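Local structure of ORC1-type DNA replication protein 2 (Aeropyrum pernix, 1W5T) at residues A[51-65]-A[204-216]. The protein binds DNA and takes part in regulating DNA replication, carrying an ATP-binding AAA+ ATPase domain followed by a winged-helix domain. Numbering follows the deposited sequence.
Sequences VNMIYGSIGRVGIGK and SQIGFKLHLPAYK. With ANP (phosphoaminophosphonic acid-adenylate ester), chain D.
Strands 51-56 and 206-212 run parallel, 23° between their axes, and a ladder of hydrogen bonds such as Leu212 N to Tyr55 O (2.7 Å) joins them at one margin of the five-stranded AAA+ sheet. The pair illustrates how a P-loop NTPase sets its nucleotide at the carboxyl ends of parallel strands. Tyr55 and His211 share a sheet face, their ring planes 40° apart. His211 CB lies over the tyrosine ring, 4.0 Å from its centroid, and His211 CD2 comes within 3.4 Å of Tyr55 CE1, while Lys209 CB approaches the ring edge. CG of Tyr55 sits between the backbone N and carbonyl carbon (chi1 61°), which swings the ring across to the neighbouring strand. With an alanine here, His211 CB and CD2 would probably lose their aromatic partner, leaving the imidazole freer to turn. On the other face, Ile54 CG2 meets Leu212 CD2 at 3.8 Å, and Leu212 CD2 also packs against the backbone of Gly64 and Lys65. Beyond the strands, Ile63 CG2 rests on Ala214, and a water bridges Ile63 O and Pro213 O. The Walker A loop grips the phosphates, with Lys65 NZ hydrogen-bonded to both O2B and O3G of the ATP analogue. At the adenine, Tyr215 OH donates to N7 of the analogue at 2.6 Å.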
ATOM      1  N   VAL A  51      18.072   3.727  -4.779  1.00 15.55           N
ATOM      2  CA  VAL A  51      17.045   3.381  -3.812  1.00 14.23           C
ATOM      3  C   VAL A  51      15.862   4.257  -4.144  1.00 14.43           C
ATOM      4  O   VAL A  51      15.969   5.481  -4.112  1.00 14.63           O
ATOM      5  CB  VAL A  51      17.532   3.638  -2.350  1.00 14.48           C
ATOM      6  CG1 VAL A  51      16.392   3.496  -1.340  1.00 12.90           C
ATOM      7  CG2 VAL A  51      18.709   2.726  -1.987  1.00 11.44           C
ATOM      8  N   ASN A  52      14.735   3.637  -4.484  1.00 14.02           N
ATOM      9  CA  ASN A  52      13.498   4.389  -4.741  1.00 13.18           C
ATOM     10  C   ASN A  52      12.326   3.904  -3.874  1.00 12.25           C
ATOM     11  O   ASN A  52      12.372   2.844  -3.299  1.00 12.89           O
ATOM     12  CB  ASN A  52      13.139   4.339  -6.227  1.00 13.61           C
ATOM     13  CG  ASN A  52      14.249   4.891  -7.133  1.00 13.35           C
ATOM     14  OD1 ASN A  52      14.741   5.990  -6.926  1.00 13.23           O
ATOM     15  ND2 ASN A  52      14.611   4.128  -8.160  1.00 13.31           N
ATOM     16  N   MET A  53      11.275   4.683  -3.771  1.00 12.29           N
ATOM     17  CA  MET A  53      10.171   4.279  -2.953  1.00 13.03           C
ATOM     18  C   MET A  53       8.844   4.484  -3.658  1.00 12.54           C
ATOM     19  O   MET A  53       8.664   5.464  -4.386  1.00 13.67           O
ATOM     20  CB  MET A  53      10.180   5.037  -1.624  1.00 13.89           C
ATOM     21  CG  MET A  53       8.978   4.717  -0.724  1.00 15.91           C
ATOM     22  SD  MET A  53       8.947   5.553   0.877  1.00 23.31           S
ATOM     23  CE  MET A  53      10.058   4.536   1.779  1.00 18.55           C
ATOM     24  N   ILE A  54       7.912   3.578  -3.375  1.00 12.15           N
ATOM     25  CA  ILE A  54       6.501   3.667  -3.742  1.00 12.13           C
ATOM     26  C   ILE A  54       5.742   3.729  -2.455  1.00 12.40           C
ATOM     27  O   ILE A  54       5.986   2.904  -1.574  1.00 13.04           O
ATOM     28  CB  ILE A  54       6.067   2.382  -4.497  1.00 12.03           C
ATOM     29  CG1 ILE A  54       6.781   2.265  -5.861  1.00 11.01           C
ATOM     30  CG2 ILE A  54       4.528   2.331  -4.624  1.00 11.57           C
ATOM     31  CD1 ILE A  54       6.623   0.858  -6.630  1.00  6.99           C
ATOM     32  N   TYR A  55       4.843   4.695  -2.321  1.00 12.51           N
ATOM     33  CA  TYR A  55       3.875   4.702  -1.215  1.00 12.66           C
ATOM     34  C   TYR A  55       2.468   5.014  -1.741  1.00 13.14           C
ATOM     35  O   TYR A  55       2.293   5.520  -2.843  1.00 13.47           O
ATOM     36  CB  TYR A  55       4.293   5.681  -0.071  1.00 12.43           C
ATOM     37  CG  TYR A  55       4.415   7.161  -0.478  1.00 11.55           C
ATOM     38  CD1 TYR A  55       3.421   8.095  -0.137  1.00 10.66           C
ATOM     39  CD2 TYR A  55       5.529   7.621  -1.203  1.00 10.55           C
ATOM     40  CE1 TYR A  55       3.542   9.468  -0.498  1.00  9.41           C
ATOM     41  CE2 TYR A  55       5.665   8.982  -1.553  1.00 11.24           C
ATOM     42  CZ  TYR A  55       4.656   9.880  -1.195  1.00 11.82           C
ATOM     43  OH  TYR A  55       4.793  11.172  -1.560  1.00 15.19           O
ATOM     44  N   GLY A  56       1.457   4.689  -0.951  1.00 14.73           N
ATOM     45  CA  GLY A  56       0.081   4.955  -1.326  1.00 15.39           C
ATOM     46  C   GLY A  56      -0.610   6.011  -0.496  1.00 16.43           C
ATOM     47  O   GLY A  56      -0.059   6.533   0.466  1.00 16.49           O
ATOM     48  N   SER A  57      -1.833   6.356  -0.876  1.00 17.95           N
ATOM     49  CA  SER A  57      -2.604   7.294  -0.075  1.00 19.45           C
ATOM     50  C   SER A  57      -2.842   6.706   1.292  1.00 20.25           C
ATOM     51  O   SER A  57      -2.874   5.471   1.484  1.00 20.88           O
ATOM     52  CB  SER A  57      -3.889   7.674  -0.755  1.00 19.65           C
ATOM     53  OG  SER A  57      -3.569   8.280  -1.989  1.00 21.36           O
ATOM     54  N   ILE A  58      -2.933   7.592   2.263  1.00 20.55           N
ATOM     55  CA  ILE A  58      -3.059   7.173   3.646  1.00 20.94           C
ATOM     56  C   ILE A  58      -4.423   6.497   3.940  1.00 21.22           C
ATOM     57  O   ILE A  58      -5.491   7.036   3.655  1.00 21.21           O
ATOM     58  CB  ILE A  58      -2.789   8.390   4.569  1.00 21.15           C
ATOM     59  CG1 ILE A  58      -2.748   7.964   6.024  1.00 20.67           C
ATOM     60  CG2 ILE A  58      -3.832   9.470   4.367  1.00 20.66           C
ATOM     61  CD1 ILE A  58      -1.620   8.583   6.776  1.00 24.06           C
ATOM     62  N   GLY A  59      -4.368   5.308   4.520  1.00 21.82           N
ATOM     63  CA  GLY A  59      -5.552   4.502   4.745  1.00 21.77           C
ATOM     64  C   GLY A  59      -6.126   3.765   3.540  1.00 21.70           C
ATOM     65  O   GLY A  59      -7.041   3.018   3.742  1.00 23.04           O
ATOM     66  N   ARG A  60      -5.632   3.973   2.319  1.00 21.07           N
ATOM     67  CA  ARG A  60      -6.142   3.269   1.131  1.00 20.61           C
ATOM     68  C   ARG A  60      -5.407   1.957   0.928  1.00 20.40           C
ATOM     69  O   ARG A  60      -4.179   1.892   1.119  1.00 20.44           O
ATOM     70  CB  ARG A  60      -6.030   4.120  -0.149  1.00 20.31           C
ATOM     71  CG  ARG A  60      -6.783   5.449  -0.113  1.00 21.46           C
ATOM     72  CD  ARG A  60      -8.324   5.331   0.164  1.00 23.97           C
ATOM     73  NE  ARG A  60      -8.969   6.630  -0.022  1.00 25.36           N
ATOM     74  CZ  ARG A  60      -9.972   6.882  -0.841  1.00 26.44           C
ATOM     75  NH1 ARG A  60     -10.448   8.133  -0.922  1.00 26.30           N
ATOM     76  NH2 ARG A  60     -10.515   5.900  -1.559  1.00 21.60           N
ATOM     77  N   VAL A  61      -6.154   0.908   0.563  1.00 19.73           N
ATOM     78  CA  VAL A  61      -5.581  -0.415   0.271  1.00 18.49           C
ATOM     79  C   VAL A  61      -6.003  -0.934  -1.118  1.00 18.09           C
ATOM     80  O   VAL A  61      -7.056  -0.559  -1.648  1.00 18.40           O
ATOM     81  CB  VAL A  61      -5.916  -1.478   1.383  1.00 19.52           C
ATOM     82  CG1 VAL A  61      -5.473  -1.028   2.772  1.00 18.32           C
ATOM     83  CG2 VAL A  61      -7.409  -1.797   1.437  1.00 19.57           C
ATOM     84  N   GLY A  62      -5.170  -1.774  -1.730  1.00 17.23           N
ATOM     85  CA  GLY A  62      -5.500  -2.399  -3.000  1.00 15.70           C
ATOM     86  C   GLY A  62      -5.345  -1.457  -4.182  1.00 15.35           C
ATOM     87  O   GLY A  62      -6.068  -1.547  -5.173  1.00 14.84           O
ATOM     88  N   ILE A  63      -4.385  -0.551  -4.077  1.00 14.57           N
ATOM     89  CA  ILE A  63      -4.170   0.474  -5.093  1.00 14.55           C
ATOM     90  C   ILE A  63      -2.875   0.293  -5.907  1.00 14.29           C
ATOM     91  O   ILE A  63      -2.425   1.227  -6.593  1.00 14.30           O
ATOM     92  CB  ILE A  63      -4.221   1.879  -4.473  1.00 14.50           C
ATOM     93  CG1 ILE A  63      -3.195   1.995  -3.342  1.00 13.92           C
ATOM     94  CG2 ILE A  63      -5.632   2.155  -3.947  1.00 16.35           C
ATOM     95  CD1 ILE A  63      -3.299   3.284  -2.558  1.00 16.68           C
ATOM     96  N   GLY A  64      -2.284  -0.903  -5.837  1.00 13.77           N
ATOM     97  CA  GLY A  64      -1.213  -1.261  -6.762  1.00 12.97           C
ATOM     98  C   GLY A  64       0.220  -1.072  -6.298  1.00 13.03           C
ATOM     99  O   GLY A  64       1.125  -1.224  -7.086  1.00 13.74           O
ATOM    100  N   LYS A  65       0.433  -0.762  -5.028  1.00 12.46           N
ATOM    101  CA  LYS A  65       1.772  -0.641  -4.466  1.00 12.64           C
ATOM    102  C   LYS A  65       2.659  -1.861  -4.761  1.00 13.06           C
ATOM    103  O   LYS A  65       3.753  -1.746  -5.362  1.00 13.27           O
ATOM    104  CB  LYS A  65       1.708  -0.391  -2.956  1.00 11.67           C
ATOM    105  CG  LYS A  65       1.194   0.979  -2.583  1.00 11.66           C
ATOM    106  CD  LYS A  65       1.158   1.224  -1.080  1.00 13.06           C
ATOM    107  CE  LYS A  65       0.319   0.219  -0.282  1.00 14.25           C
ATOM    108  NZ  LYS A  65      -1.172   0.490  -0.281  1.00 15.78           N
ATOM    109  N   SER A 204      17.676  10.579   2.666  1.00 27.47           N
ATOM    110  CA  SER A 204      18.338  11.315   1.599  1.00 26.86           C
ATOM    111  C   SER A 204      18.863  10.408   0.480  1.00 26.80           C
ATOM    112  O   SER A 204      19.131  10.904  -0.599  1.00 25.80           O
ATOM    113  CB  SER A 204      19.491  12.182   2.140  1.00 26.39           C
ATOM    114  OG  SER A 204      20.476  11.383   2.777  1.00 23.55           O
ATOM    115  N   GLN A 205      19.010   9.101   0.745  1.00 27.22           N
ATOM    116  CA  GLN A 205      19.411   8.136  -0.297  1.00 27.79           C
ATOM    117  C   GLN A 205      18.310   7.848  -1.319  1.00 26.74           C
ATOM    118  O   GLN A 205      18.568   7.253  -2.372  1.00 27.07           O
ATOM    119  CB  GLN A 205      19.904   6.822   0.303  1.00 28.13           C
ATOM    120  CG  GLN A 205      21.300   6.425  -0.205  1.00 32.91           C
ATOM    121  CD  GLN A 205      22.400   7.364   0.297  1.00 34.50           C
ATOM    122  OE1 GLN A 205      23.370   7.622  -0.404  1.00 34.80           O
ATOM    123  NE2 GLN A 205      22.235   7.872   1.510  1.00 36.20           N
ATOM    124  N   ILE A 206      17.090   8.256  -1.008  1.00 24.85           N
ATOM    125  CA  ILE A 206      15.957   7.922  -1.873  1.00 24.55           C
ATOM    126  C   ILE A 206      15.835   8.909  -3.004  1.00 23.78           C
ATOM    127  O   ILE A 206      15.532  10.069  -2.785  1.00 24.37           O
ATOM    128  CB  ILE A 206      14.619   7.846  -1.080  1.00 24.15           C
ATOM    129  CG1 ILE A 206      14.760   6.894   0.094  1.00 22.87           C
ATOM    130  CG2 ILE A 206      13.495   7.363  -1.997  1.00 24.64           C
ATOM    131  CD1 ILE A 206      13.564   6.876   1.011  1.00 22.90           C
ATOM    132  N   GLY A 207      16.088   8.454  -4.214  1.00 23.16           N
ATOM    133  CA  GLY A 207      16.155   9.373  -5.330  1.00 22.27           C
ATOM    134  C   GLY A 207      14.801   9.763  -5.878  1.00 21.65           C
ATOM    135  O   GLY A 207      14.614  10.889  -6.327  1.00 22.37           O
ATOM    136  N   PHE A 208      13.864   8.828  -5.857  1.00 20.40           N
ATOM    137  CA  PHE A 208      12.565   9.014  -6.493  1.00 19.07           C
ATOM    138  C   PHE A 208      11.482   8.383  -5.639  1.00 17.90           C
ATOM    139  O   PHE A 208      11.559   7.202  -5.258  1.00 17.44           O
ATOM    140  CB  PHE A 208      12.586   8.445  -7.903  1.00 19.45           C
ATOM    141  CG  PHE A 208      11.404   8.835  -8.755  1.00 22.67           C
ATOM    142  CD1 PHE A 208      10.996  10.165  -8.858  1.00 26.48           C
ATOM    143  CD2 PHE A 208      10.697   7.869  -9.461  1.00 24.98           C
ATOM    144  CE1 PHE A 208       9.893  10.514  -9.649  1.00 27.46           C
ATOM    145  CE2 PHE A 208       9.609   8.216 -10.277  1.00 26.30           C
ATOM    146  CZ  PHE A 208       9.205   9.532 -10.364  1.00 24.80           C
ATOM    147  N   LYS A 209      10.483   9.199  -5.335  1.00 16.52           N
ATOM    148  CA  LYS A 209       9.381   8.841  -4.466  1.00 15.99           C
ATOM    149  C   LYS A 209       8.159   8.893  -5.349  1.00 16.02           C
ATOM    150  O   LYS A 209       7.917   9.877  -6.055  1.00 16.47           O
ATOM    151  CB  LYS A 209       9.246   9.814  -3.296  1.00 15.43           C
ATOM    152  CG  LYS A 209      10.278   9.639  -2.250  1.00 16.89           C
ATOM    153  CD  LYS A 209      10.514  10.928  -1.475  1.00 22.23           C
ATOM    154  CE  LYS A 209      11.827  10.890  -0.717  1.00 24.13           C
ATOM    155  NZ  LYS A 209      12.064  12.141   0.031  1.00 27.51           N
ATOM    156  N   LEU A 210       7.381   7.833  -5.312  1.00 15.02           N
ATOM    157  CA  LEU A 210       6.209   7.747  -6.148  1.00 15.13           C
ATOM    158  C   LEU A 210       4.948   7.490  -5.307  1.00 14.67           C
ATOM    159  O   LEU A 210       4.830   6.462  -4.606  1.00 14.71           O
ATOM    160  CB  LEU A 210       6.430   6.626  -7.180  1.00 15.18           C
ATOM    161  CG  LEU A 210       5.549   6.597  -8.404  1.00 17.91           C
ATOM    162  CD1 LEU A 210       5.298   8.034  -8.966  1.00 19.25           C
ATOM    163  CD2 LEU A 210       6.255   5.713  -9.440  1.00 19.96           C
ATOM    164  N   HIS A 211       4.001   8.417  -5.373  1.00 14.28           N
ATOM    165  CA  HIS A 211       2.772   8.325  -4.611  1.00 14.34           C
ATOM    166  C   HIS A 211       1.648   7.744  -5.473  1.00 14.54           C
ATOM    167  O   HIS A 211       1.272   8.304  -6.488  1.00 14.34           O
ATOM    168  CB  HIS A 211       2.426   9.715  -4.075  1.00 15.19           C
ATOM    169  CG  HIS A 211       1.092   9.814  -3.389  1.00 16.84           C
ATOM    170  ND1 HIS A 211       0.064  10.590  -3.879  1.00 19.77           N
ATOM    171  CD2 HIS A 211       0.621   9.245  -2.260  1.00 17.24           C
ATOM    172  CE1 HIS A 211      -0.980  10.491  -3.079  1.00 18.81           C
ATOM    173  NE2 HIS A 211      -0.672   9.669  -2.095  1.00 18.37           N
ATOM    174  N   LEU A 212       1.122   6.596  -5.072  1.00 14.88           N
ATOM    175  CA  LEU A 212       0.009   5.958  -5.795  1.00 14.95           C
ATOM    176  C   LEU A 212      -1.330   6.359  -5.177  1.00 14.87           C
ATOM    177  O   LEU A 212      -1.570   6.071  -4.008  1.00 15.36           O
ATOM    178  CB  LEU A 212       0.147   4.451  -5.723  1.00 14.18           C
ATOM    179  CG  LEU A 212       0.713   3.691  -6.927  1.00 15.45           C
ATOM    180  CD1 LEU A 212       1.677   4.464  -7.823  1.00 13.62           C
ATOM    181  CD2 LEU A 212       1.289   2.365  -6.518  1.00 13.00           C
ATOM    182  N   PRO A 213      -2.202   7.029  -5.918  1.00 14.07           N
ATOM    183  CA  PRO A 213      -3.503   7.347  -5.350  1.00 14.80           C
ATOM    184  C   PRO A 213      -4.471   6.174  -5.648  1.00 15.96           C
ATOM    185  O   PRO A 213      -4.181   5.279  -6.462  1.00 15.31           O
ATOM    186  CB  PRO A 213      -3.941   8.592  -6.149  1.00 14.88           C
ATOM    187  CG  PRO A 213      -3.419   8.292  -7.576  1.00 13.91           C
ATOM    188  CD  PRO A 213      -2.068   7.515  -7.308  1.00 13.61           C
ATOM    189  N   ALA A 214      -5.638   6.240  -5.017  1.00 16.26           N
ATOM    190  CA  ALA A 214      -6.691   5.314  -5.264  1.00 16.89           C
ATOM    191  C   ALA A 214      -7.229   5.513  -6.688  1.00 16.72           C
ATOM    192  O   ALA A 214      -7.157   6.599  -7.239  1.00 15.60           O
ATOM    193  CB  ALA A 214      -7.810   5.508  -4.202  1.00 17.19           C
ATOM    194  N   TYR A 215      -7.777   4.434  -7.248  1.00 16.70           N
ATOM    195  CA  TYR A 215      -8.224   4.393  -8.631  1.00 16.33           C
ATOM    196  C   TYR A 215      -9.588   5.029  -8.914  1.00 17.05           C
ATOM    197  O   TYR A 215     -10.602   4.799  -8.208  1.00 16.49           O
ATOM    198  CB  TYR A 215      -8.233   2.928  -9.109  1.00 16.38           C
ATOM    199  CG  TYR A 215      -6.864   2.295  -9.249  1.00 13.92           C
ATOM    200  CD1 TYR A 215      -6.492   1.204  -8.442  1.00  9.02           C
ATOM    201  CD2 TYR A 215      -5.941   2.774 -10.215  1.00 12.78           C
ATOM    202  CE1 TYR A 215      -5.237   0.609  -8.582  1.00  9.44           C
ATOM    203  CE2 TYR A 215      -4.663   2.182 -10.352  1.00 13.01           C
ATOM    204  CZ  TYR A 215      -4.326   1.118  -9.534  1.00 11.69           C
ATOM    205  OH  TYR A 215      -3.103   0.555  -9.689  1.00 14.26           O
ATOM    206  N   LYS A 216      -9.625   5.821  -9.972  1.00 17.77           N
ATOM    207  CA  LYS A 216     -10.907   6.330 -10.518  1.00 19.21           C
ATOM    208  C   LYS A 216     -11.641   5.224 -11.282  1.00 19.02           C
ATOM    209  O   LYS A 216     -11.047   4.180 -11.616  1.00 18.87           O
ATOM    210  CB  LYS A 216     -10.678   7.531 -11.411  1.00 19.08           C
ATOM    211  CG  LYS A 216      -9.947   8.663 -10.652  1.00 23.16           C
ATOM    212  CD  LYS A 216      -9.658   9.881 -11.544  1.00 28.64           C
ATOM    213  CE  LYS A 216      -8.703  10.905 -10.819  1.00 32.16           C
ATOM    214  NZ  LYS A 216      -9.465  12.083 -10.249  1.00 35.22           N
TER
HETATM  215  PG  ANP D 700      -2.548  -3.158   0.268  1.00 13.70           P
HETATM  216  O1G ANP D 700      -3.466  -4.238   0.981  1.00 19.20           O
HETATM  217  O2G ANP D 700      -1.030  -3.572   0.505  1.00 17.59           O
HETATM  218  O3G ANP D 700      -2.815  -1.676   0.775  1.00 13.19           O
HETATM  219  PB  ANP D 700      -1.727  -2.746  -2.574  1.00  9.28           P
HETATM  220  O1B ANP D 700      -0.247  -3.273  -2.395  1.00 14.31           O
HETATM  221  O2B ANP D 700      -1.707  -1.188  -2.578  1.00 12.13           O
HETATM  222  N3B ANP D 700      -2.828  -3.354  -1.416  1.00 11.12           N
HETATM  223  PA  ANP D 700      -1.950  -4.509  -4.837  1.00  8.06           P
HETATM  224  O1A ANP D 700      -0.653  -4.250  -5.738  1.00 11.27           O
HETATM  225  O2A ANP D 700      -1.705  -5.788  -3.934  1.00 10.42           O
HETATM  226  O3A ANP D 700      -2.373  -3.195  -3.998  1.00 11.35           O
HETATM  227  O5' ANP D 700      -3.246  -4.641  -5.790  1.00 14.09           O
HETATM  228  C5' ANP D 700      -4.586  -5.057  -5.482  1.00  9.32           C
HETATM  229  C4' ANP D 700      -5.054  -5.896  -6.674  1.00 10.21           C
HETATM  230  O4' ANP D 700      -5.257  -5.067  -7.826  1.00  9.99           O
HETATM  231  C3' ANP D 700      -4.012  -6.915  -7.131  1.00  9.68           C
HETATM  232  O3' ANP D 700      -4.690  -8.036  -7.623  1.00  8.65           O
HETATM  233  C2' ANP D 700      -3.285  -6.244  -8.290  1.00  9.19           C
HETATM  234  O2' ANP D 700      -2.646  -7.114  -9.224  1.00  9.02           O
HETATM  235  C1' ANP D 700      -4.420  -5.451  -8.921  1.00  8.21           C
HETATM  236  N9  ANP D 700      -3.916  -4.203  -9.483  1.00 10.03           N
HETATM  237  C8  ANP D 700      -3.622  -3.059  -8.764  1.00  8.09           C
HETATM  238  N7  ANP D 700      -3.173  -2.061  -9.565  1.00  5.12           N
HETATM  239  C5  ANP D 700      -3.202  -2.512 -10.827  1.00  7.11           C
HETATM  240  C6  ANP D 700      -2.888  -2.072 -12.225  1.00  8.46           C
HETATM  241  N6  ANP D 700      -2.425  -0.822 -12.512  1.00  6.17           N
HETATM  242  N1  ANP D 700      -3.042  -2.952 -13.252  1.00  6.40           N
HETATM  243  C2  ANP D 700      -3.483  -4.189 -13.084  1.00  7.85           C
HETATM  244  N3  ANP D 700      -3.787  -4.717 -11.872  1.00 11.50           N
HETATM  245  C4  ANP D 700      -3.663  -3.892 -10.722  1.00  7.81           C
HETATM  246  O   HOH W   1      18.806   6.479  -4.820  1.00 15.60           O
HETATM  247  O   HOH W   2      -6.168   8.542  -3.607  1.00 30.63           O
HETATM  248  O   HOH W   3      -2.741   3.630  -8.002  1.00 19.87           O